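Local structure of minor capsid protein (Cafeteriavirus-dependent mavirus, 6G42) at residues 40-45 against 271-276; 211-216 against 263-268. The protein forms the penton of the mavirus capsid, five copies assembling together, each chain containing a single jelly-roll. One frame throughout, in Å; residues are numbered along the deposited sequence.

Overall arrangement
Contacts 1 and 2 lie side by side, with centres about 11 Å apart. Both are far out on the jelly-roll part, about 32 and 29 Å from the centre of the chain. The link between strands 248-264 and 272-281 connects them: 263-268 belongs to contact 2, and 271-276 follows in contact 1. They also touch directly. Leu211 CD1 of contact 2 is 3.7 Å from Phe273 CG of contact 1, and Thr268 packs on Leu43, Asp44 and Pro45. Each meets a different copy of the protein. Ile42 of contact 1 reaches the second subunit, whereas Glu216, His263 and Asn264 of contact 2 reach the third.

Contact 1. Residues 40-45 against 271-276; sequences STILDP and NRFNLS
The backbone carbonyl of Ser40 faces the end of the Asn271 side chain, with Ser40 O 3.3 Å from Asn271 OD1. The orientation of that amide is doubtful, so a bond is undecided. The Asn271 CG is anti to the backbone N (chi1 -166°), which carries the amide across to the loop. Here the backbones come closest, Thr41 CA to Asn271 CA 4.8 Å.

Deeper in, the contact is apolar. Ile42 sends its CG1 branch toward the strand, and only the terminal methyl makes the close approach. Ile42 CD1 lies 3.9 Å from Phe273 CE1, at the ring edge and near the ring plane. The two side chains cross at about a right angle. The same methyl is 4.0 Å from Asn271 O. Leu275 CD2 sits at the opposite edge of the ring, so Phe273 is held edgewise between two aliphatic groups.

Residues 40-45 are in the loop that follows strand 33-37, and this strand pairs with 272-281 through backbone bonds between Phe273 and Ile36. Ile42 also packs on Leu217 of the second subunit. The Phe273 ring points into the jelly-roll core, meeting Leu301 of strand 296-305 and Leu11 of strand 8-15.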
# COMPACT_ATOMS: atom_id res chain seq x y z
N SER C 40 3.35 -35.35 27.05
CA SER C 40 4.80 -35.32 27.28
C SER C 40 5.32 -33.88 27.16
O SER C 40 4.57 -32.97 26.79
CB SER C 40 5.52 -36.24 26.30
OG SER C 40 5.20 -35.90 24.96
N THR C 41 6.59 -33.70 27.50
CA THR C 41 7.23 -32.38 27.45
C THR C 41 7.30 -31.85 26.02
O THR C 41 7.47 -32.62 25.07
CB THR C 41 8.66 -32.41 28.05
OG1 THR C 41 9.40 -33.49 27.48
CG2 THR C 41 8.60 -32.57 29.56
N ILE C 42 7.14 -30.54 25.88
CA ILE C 42 7.05 -29.87 24.58
C ILE C 42 8.42 -29.76 23.89
O ILE C 42 8.53 -30.04 22.69
CB ILE C 42 6.41 -28.47 24.73
CG1 ILE C 42 4.99 -28.60 25.31
CG2 ILE C 42 6.35 -27.74 23.40
CD1 ILE C 42 4.49 -27.36 26.01
N LEU C 43 9.43 -29.37 24.66
CA LEU C 43 10.79 -29.11 24.15
C LEU C 43 11.80 -30.21 24.53
O LEU C 43 11.60 -30.95 25.50
CB LEU C 43 11.29 -27.77 24.69
CG LEU C 43 10.38 -26.56 24.45
CD1 LEU C 43 10.85 -25.36 25.26
CD2 LEU C 43 10.32 -26.21 22.97
N ASP C 44 12.88 -30.31 23.75
CA ASP C 44 14.01 -31.19 24.09
C ASP C 44 14.81 -30.59 25.24
O ASP C 44 14.97 -29.36 25.30
CB ASP C 44 14.96 -31.38 22.89
CG ASP C 44 14.32 -32.09 21.71
OD1 ASP C 44 13.07 -32.13 21.62
OD2 ASP C 44 15.07 -32.59 20.85
N PRO C 45 15.32 -31.44 26.16
CA PRO C 45 16.18 -30.91 27.23
C PRO C 45 17.60 -30.53 26.78
O PRO C 45 18.23 -29.69 27.41
CB PRO C 45 16.22 -32.06 28.25
CG PRO C 45 15.96 -33.28 27.45
CD PRO C 45 15.06 -32.88 26.32
N ASN C 271 5.71 -28.64 30.90
CA ASN C 271 4.65 -29.49 30.36
C ASN C 271 3.37 -28.72 30.00
O ASN C 271 2.65 -29.10 29.07
CB ASN C 271 4.35 -30.53 31.43
CG ASN C 271 3.53 -31.69 30.92
OD1 ASN C 271 3.43 -31.92 29.72
ND2 ASN C 271 2.97 -32.45 31.85
N ARG C 272 3.08 -27.67 30.76
CA ARG C 272 1.91 -26.85 30.56
C ARG C 272 2.20 -25.39 30.92
O ARG C 272 3.14 -25.10 31.67
CB ARG C 272 0.75 -27.38 31.42
CG ARG C 272 1.00 -27.33 32.92
CD ARG C 272 -0.01 -28.17 33.69
NE ARG C 272 -1.31 -27.53 33.83
CZ ARG C 272 -2.35 -28.03 34.50
NH1 ARG C 272 -2.26 -29.21 35.12
NH2 ARG C 272 -3.49 -27.35 34.56
N PHE C 273 1.39 -24.49 30.37
CA PHE C 273 1.45 -23.07 30.70
C PHE C 273 0.17 -22.36 30.32
O PHE C 273 -0.66 -22.89 29.59
CB PHE C 273 2.66 -22.39 30.04
CG PHE C 273 2.69 -22.50 28.53
CD1 PHE C 273 3.24 -23.62 27.92
CD2 PHE C 273 2.18 -21.48 27.74
CE1 PHE C 273 3.28 -23.73 26.54
CE2 PHE C 273 2.22 -21.58 26.35
CZ PHE C 273 2.76 -22.71 25.75
N ASN C 274 0.02 -21.14 30.84
CA ASN C 274 -1.14 -20.30 30.60
C ASN C 274 -0.77 -19.17 29.63
O ASN C 274 0.34 -18.64 29.67
CB ASN C 274 -1.61 -19.69 31.92
CG ASN C 274 -2.93 -18.96 31.78
OD1 ASN C 274 -2.96 -17.73 31.71
ND2 ASN C 274 -4.02 -19.71 31.72
N LEU C 275 -1.72 -18.83 28.76
CA LEU C 275 -1.64 -17.62 27.93
C LEU C 275 -2.93 -16.84 28.14
O LEU C 275 -4.01 -17.43 28.18
CB LEU C 275 -1.51 -17.97 26.44
CG LEU C 275 -0.27 -18.74 26.01
CD1 LEU C 275 -0.41 -19.20 24.57
CD2 LEU C 275 0.97 -17.89 26.17
N SER C 276 -2.80 -15.52 28.27
CA SER C 276 -3.96 -14.63 28.31
C SER C 276 -3.70 -13.33 27.56
O SER C 276 -2.56 -12.88 27.48
CB SER C 276 -4.39 -14.34 29.76
OG SER C 276 -3.27 -14.10 30.58

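Contact 2. Residues 211-216 against 263-268; sequences LPVSYE and HNILQT
A single antiparallel bridge joins Val213, the last residue of an inverse gamma turn centred on Pro212, to Ile265. The two residues are a non-hydrogen-bonded pair, with CA atoms 4.5 Å apart, and a backbone bond flanks them on each side. Ser214 N donates to Asn264 O at 2.9 Å. Leu266 N donates to Pro212 O at 3.1 Å.

Side chains add to the contact. At one end the Pro212 ring lies across the Gln267 chain at about a right angle, with Pro212 CB 3.7 Å from Gln267 CG. Val213 CG2, anti to its backbone N, packs 3.6 Å from His263 CB. At the other end the Glu216 carboxylate comes to the edge of the His263 imidazole, with Glu216 OE2 3.2 Å from His263 CE1. The two planes are 42° apart.

The polar ends of this region serve the subunit interface. Glu216 makes a salt bridge to Lys300 and a hydrogen bond to Asn12, both of the third subunit. The Asn264 amide bonds to the backbones of Lys6 and Tyr8 of that subunit. Within the chain, the bridge joins loop 211-216, which leads into strand 216-217, to the end of strand 248-264. That strand is an outermost one, within this chain, of the four-stranded antiparallel jelly-roll sheet, and His263 and Ile265 bond to Leu51 and Tyr49 at strand 49-62.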
# COMPACT_ATOMS: atom_id res chain seq x y z
N LEU C 211 4.90 -19.58 32.18
CA LEU C 211 5.81 -20.01 31.10
C LEU C 211 7.22 -19.57 31.46
O LEU C 211 7.44 -18.38 31.66
CB LEU C 211 5.40 -19.40 29.76
CG LEU C 211 6.24 -19.75 28.53
CD1 LEU C 211 6.10 -21.22 28.14
CD2 LEU C 211 5.85 -18.88 27.35
N PRO C 212 8.19 -20.52 31.53
CA PRO C 212 9.56 -20.11 31.83
C PRO C 212 10.21 -19.37 30.65
O PRO C 212 10.89 -19.96 29.81
CB PRO C 212 10.26 -21.44 32.15
CG PRO C 212 9.47 -22.47 31.43
CD PRO C 212 8.05 -21.98 31.42
N VAL C 213 9.95 -18.07 30.62
CA VAL C 213 10.40 -17.18 29.56
C VAL C 213 11.05 -15.95 30.19
O VAL C 213 10.71 -15.55 31.31
CB VAL C 213 9.21 -16.80 28.63
CG1 VAL C 213 8.21 -15.89 29.33
CG2 VAL C 213 9.70 -16.17 27.34
N SER C 214 11.99 -15.35 29.47
CA SER C 214 12.67 -14.16 29.95
C SER C 214 11.70 -12.99 30.05
O SER C 214 10.85 -12.80 29.18
CB SER C 214 13.84 -13.80 29.03
OG SER C 214 14.73 -12.91 29.67
N TYR C 215 11.82 -12.22 31.13
CA TYR C 215 10.93 -11.09 31.40
C TYR C 215 11.46 -9.88 30.64
O TYR C 215 12.65 -9.80 30.37
CB TYR C 215 10.91 -10.77 32.90
CG TYR C 215 10.16 -11.75 33.79
CD1 TYR C 215 10.54 -13.10 33.88
CD2 TYR C 215 9.08 -11.32 34.59
CE1 TYR C 215 9.86 -13.98 34.71
CE2 TYR C 215 8.40 -12.20 35.42
CZ TYR C 215 8.80 -13.53 35.48
OH TYR C 215 8.13 -14.42 36.30
N GLU C 216 10.57 -8.96 30.30
CA GLU C 216 10.96 -7.65 29.78
C GLU C 216 11.18 -6.71 30.97
O GLU C 216 10.54 -6.88 32.01
CB GLU C 216 9.89 -7.06 28.84
CG GLU C 216 9.59 -7.89 27.59
CD GLU C 216 8.90 -7.09 26.48
OE1 GLU C 216 8.30 -6.04 26.76
OE2 GLU C 216 8.95 -7.52 25.31
N HIS C 263 11.81 -14.14 22.35
CA HIS C 263 12.06 -14.19 23.80
C HIS C 263 12.75 -15.49 24.15
O HIS C 263 12.42 -16.53 23.59
CB HIS C 263 10.75 -14.07 24.56
CG HIS C 263 10.08 -12.76 24.37
ND1 HIS C 263 10.50 -11.61 25.01
CD2 HIS C 263 9.04 -12.39 23.59
CE1 HIS C 263 9.74 -10.60 24.64
NE2 HIS C 263 8.85 -11.05 23.78
N ASN C 264 13.69 -15.42 25.09
CA ASN C 264 14.46 -16.60 25.49
C ASN C 264 13.62 -17.50 26.40
O ASN C 264 13.00 -17.01 27.35
CB ASN C 264 15.73 -16.18 26.22
CG ASN C 264 16.78 -15.61 25.28
OD1 ASN C 264 17.09 -14.42 25.33
ND2 ASN C 264 17.35 -16.47 24.43
N ILE C 265 13.61 -18.79 26.11
CA ILE C 265 13.05 -19.80 27.02
C ILE C 265 14.17 -20.20 27.98
O ILE C 265 15.24 -20.62 27.54
CB ILE C 265 12.50 -21.03 26.27
CG1 ILE C 265 11.31 -20.65 25.38
CG2 ILE C 265 12.10 -22.15 27.23
CD1 ILE C 265 10.07 -20.15 26.11
N LEU C 266 13.90 -20.07 29.28
CA LEU C 266 14.88 -20.32 30.33
C LEU C 266 14.95 -21.79 30.76
O LEU C 266 16.04 -22.28 31.11
CB LEU C 266 14.60 -19.43 31.55
CG LEU C 266 14.48 -17.92 31.28
CD1 LEU C 266 14.05 -17.19 32.54
CD2 LEU C 266 15.77 -17.31 30.73
N GLN C 267 13.81 -22.49 30.71
CA GLN C 267 13.72 -23.90 31.13
C GLN C 267 13.07 -24.75 30.04
O GLN C 267 12.07 -24.35 29.45
CB GLN C 267 12.90 -24.03 32.42
CG GLN C 267 13.28 -23.04 33.51
CD GLN C 267 12.51 -23.27 34.80
OE1 GLN C 267 11.69 -22.44 35.20
NE2 GLN C 267 12.77 -24.40 35.46
N THR C 268 13.62 -25.93 29.81
CA THR C 268 13.15 -26.86 28.77
C THR C 268 12.20 -27.96 29.26
O THR C 268 11.56 -28.63 28.44
CB THR C 268 14.35 -27.57 28.11
OG1 THR C 268 15.18 -28.16 29.13
CG2 THR C 268 15.18 -26.60 27.30